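Local coordinates for Thiol:disulfide interchange protein DsbA (Neisseria meningitidis MC58, PDB 3HZ8) that probably acts as a periplasmic thiol-disulfide oxidoreductase of the DsbA subfamily, introducing disulfide bonds into exported proteins, at residues 164-169 / 176-181. The protein carries 1 engineered substitution. Numbering follows the deposited sequence.
Sequences YKVEFA and NTIDLL
Val166 and Tyr164 meet Thr177, Ile178 and Leu181 where the C-terminal helix of the thioredoxin fold lies on the sheet, with strand 164-166 as one of its inner strands. The axes of strand 164-166 and helix segment 176-181 run nearly antiparallel, at 166°, and approach to 9.3 Å; in this register the CA of Tyr164 is nearest that of Leu181, and the CA of Val166 nearest that of Thr177. No direct hydrogen bond crosses; apolar carbons do the work. Leu181 CD2 lies 3.7 Å from Tyr164 CB and approaches the ring obliquely, while CD1 touches both that CB and Val166 CG2, the latter at 3.9 Å. Val166 CG2 also meets Ile178 CG1 at 3.9 Å, the two side chains crossing at about a right angle, so one valine methyl touches two helix residues. The other branch, Val166 CG1, set anti to the backbone N (chi1 179°), passes Thr177 CG2 at 4.2 Å and also sits over the centre of the Phe168 ring, 3.6 Å above its plane. Farther out, Val158 and Val160 of the adjacent strand 157-160 extend the apolar floor under Ile178 and Leu181, and Tyr164 OH hydrogen-bonds Glu188 farther along the helix. Past the strand's end the link becomes polar: a single water donates to Glu167 O at 2.9 Å and hydrogen-bonds Thr177 OG1 at 2.7 Å.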
loop_
_atom_site.group_PDB
_atom_site.type_symbol
_atom_site.label_atom_id
_atom_site.label_comp_id
_atom_site.label_asym_id
_atom_site.label_seq_id
_atom_site.Cartn_x
_atom_site.Cartn_y
_atom_site.Cartn_z
ATOM N N TYR A 164 8.184 12.058 2.978
ATOM C CA TYR A 164 9.515 11.440 3.005
ATOM C C TYR A 164 9.502 10.081 2.325
ATOM O O TYR A 164 8.909 9.135 2.835
ATOM C CB TYR A 164 10.033 11.307 4.444
ATOM C CG TYR A 164 10.136 12.635 5.171
ATOM C CD1 TYR A 164 10.908 13.673 4.667
ATOM C CD2 TYR A 164 9.470 12.836 6.371
ATOM C CE1 TYR A 164 11.015 14.894 5.341
ATOM C CE2 TYR A 164 9.570 14.051 7.058
ATOM C CZ TYR A 164 10.337 15.074 6.531
ATOM O OH TYR A 164 10.420 16.283 7.185
ATOM N N LYS A 165 10.168 9.993 1.175
ATOM C CA LYS A 165 10.235 8.755 0.416
ATOM C C LYS A 165 11.406 7.925 0.916
ATOM O O LYS A 165 12.528 8.432 0.990
ATOM C CB LYS A 165 10.418 9.054 -1.080
ATOM C CG LYS A 165 10.539 7.802 -1.964
ATOM C CD LYS A 165 10.638 8.165 -3.442
ATOM C CE LYS A 165 10.935 6.931 -4.257
ATOM N NZ LYS A 165 10.971 7.211 -5.711
ATOM N N VAL A 166 11.136 6.665 1.256
ATOM C CA VAL A 166 12.189 5.737 1.654
ATOM C C VAL A 166 13.002 5.317 0.431
ATOM O O VAL A 166 12.439 4.928 -0.582
ATOM C CB VAL A 166 11.599 4.484 2.321
ATOM C CG1 VAL A 166 12.710 3.514 2.712
ATOM C CG2 VAL A 166 10.780 4.879 3.536
ATOM N N GLU A 167 14.326 5.427 0.522
ATOM C CA GLU A 167 15.205 4.924 -0.535
ATOM C C GLU A 167 15.805 3.620 0.001
ATOM O O GLU A 167 16.679 3.638 0.864
ATOM C CB GLU A 167 16.297 5.943 -0.882
ATOM C CG GLU A 167 15.784 7.345 -1.247
ATOM C CD GLU A 167 15.128 7.402 -2.618
ATOM O OE1 GLU A 167 15.523 6.597 -3.482
ATOM O OE2 GLU A 167 14.228 8.242 -2.839
ATOM N N PHE A 168 15.279 2.492 -0.473
ATOM C CA PHE A 168 15.612 1.187 0.095
ATOM C C PHE A 168 16.961 0.658 -0.395
ATOM O O PHE A 168 17.232 0.671 -1.593
ATOM C CB PHE A 168 14.547 0.158 -0.301
ATOM C CG PHE A 168 13.234 0.297 0.418
ATOM C CD1 PHE A 168 13.023 -0.387 1.612
ATOM C CD2 PHE A 168 12.181 1.025 -0.143
ATOM C CE1 PHE A 168 11.793 -0.306 2.282
ATOM C CE2 PHE A 168 10.953 1.109 0.504
ATOM C CZ PHE A 168 10.754 0.440 1.728
ATOM N N ALA A 169 17.778 0.191 0.553
ATOM C CA ALA A 169 18.960 -0.635 0.253
ATOM C C ALA A 169 18.552 -2.118 0.208
ATOM O O ALA A 169 18.942 -2.864 -0.702
ATOM C CB ALA A 169 20.073 -0.392 1.272
ATOM N N ASN A 176 13.865 0.178 9.442
ATOM C CA ASN A 176 14.550 1.111 10.336
ATOM C C ASN A 176 14.407 2.561 9.859
ATOM O O ASN A 176 14.135 3.469 10.646
ATOM C CB ASN A 176 16.035 0.743 10.443
ATOM C CG ASN A 176 16.272 -0.624 11.073
ATOM O OD1 ASN A 176 15.482 -1.090 11.900
ATOM N ND2 ASN A 176 17.390 -1.258 10.710
ATOM N N THR A 177 14.590 2.774 8.557
ATOM C CA THR A 177 14.362 4.102 7.966
ATOM C C THR A 177 12.931 4.593 8.244
ATOM O O THR A 177 12.734 5.744 8.639
ATOM C CB THR A 177 14.678 4.104 6.445
ATOM O OG1 THR A 177 16.017 3.639 6.254
ATOM C CG2 THR A 177 14.577 5.511 5.841
ATOM N N ILE A 178 11.945 3.724 8.071
ATOM C CA ILE A 178 10.556 4.099 8.369
ATOM C C ILE A 178 10.427 4.588 9.813
ATOM O O ILE A 178 9.819 5.629 10.063
ATOM C CB ILE A 178 9.570 2.936 8.078
ATOM C CG1 ILE A 178 9.477 2.701 6.559
ATOM C CG2 ILE A 178 8.154 3.218 8.674
ATOM C CD1 ILE A 178 8.764 1.438 6.153
ATOM N N ASP A 179 11.005 3.845 10.756
ATOM C CA ASP A 179 10.927 4.226 12.170
ATOM C C ASP A 179 11.542 5.597 12.437
ATOM O O ASP A 179 10.978 6.397 13.193
ATOM C CB ASP A 179 11.609 3.169 13.034
ATOM C CG ASP A 179 10.856 1.841 13.049
ATOM O OD1 ASP A 179 9.690 1.801 12.581
ATOM O OD2 ASP A 179 11.440 0.850 13.548
ATOM N N LEU A 180 12.709 5.853 11.848
ATOM C CA LEU A 180 13.387 7.141 12.007
ATOM C C LEU A 180 12.569 8.262 11.388
ATOM O O LEU A 180 12.440 9.341 11.985
ATOM C CB LEU A 180 14.801 7.112 11.397
ATOM C CG LEU A 180 15.850 6.188 12.028
ATOM C CD1 LEU A 180 17.098 6.189 11.169
ATOM C CD2 LEU A 180 16.154 6.683 13.426
ATOM N N LEU A 181 12.021 8.015 10.195
ATOM C CA LEU A 181 11.172 9.011 9.544
ATOM C C LEU A 181 9.914 9.285 10.343
ATOM O O LEU A 181 9.483 10.431 10.450
ATOM C CB LEU A 181 10.809 8.584 8.125
ATOM C CG LEU A 181 11.951 8.639 7.113
ATOM C CD1 LEU A 181 11.530 8.001 5.784
ATOM C CD2 LEU A 181 12.431 10.065 6.903
HETATM O O HOH W 1 16.137 3.111 3.637
#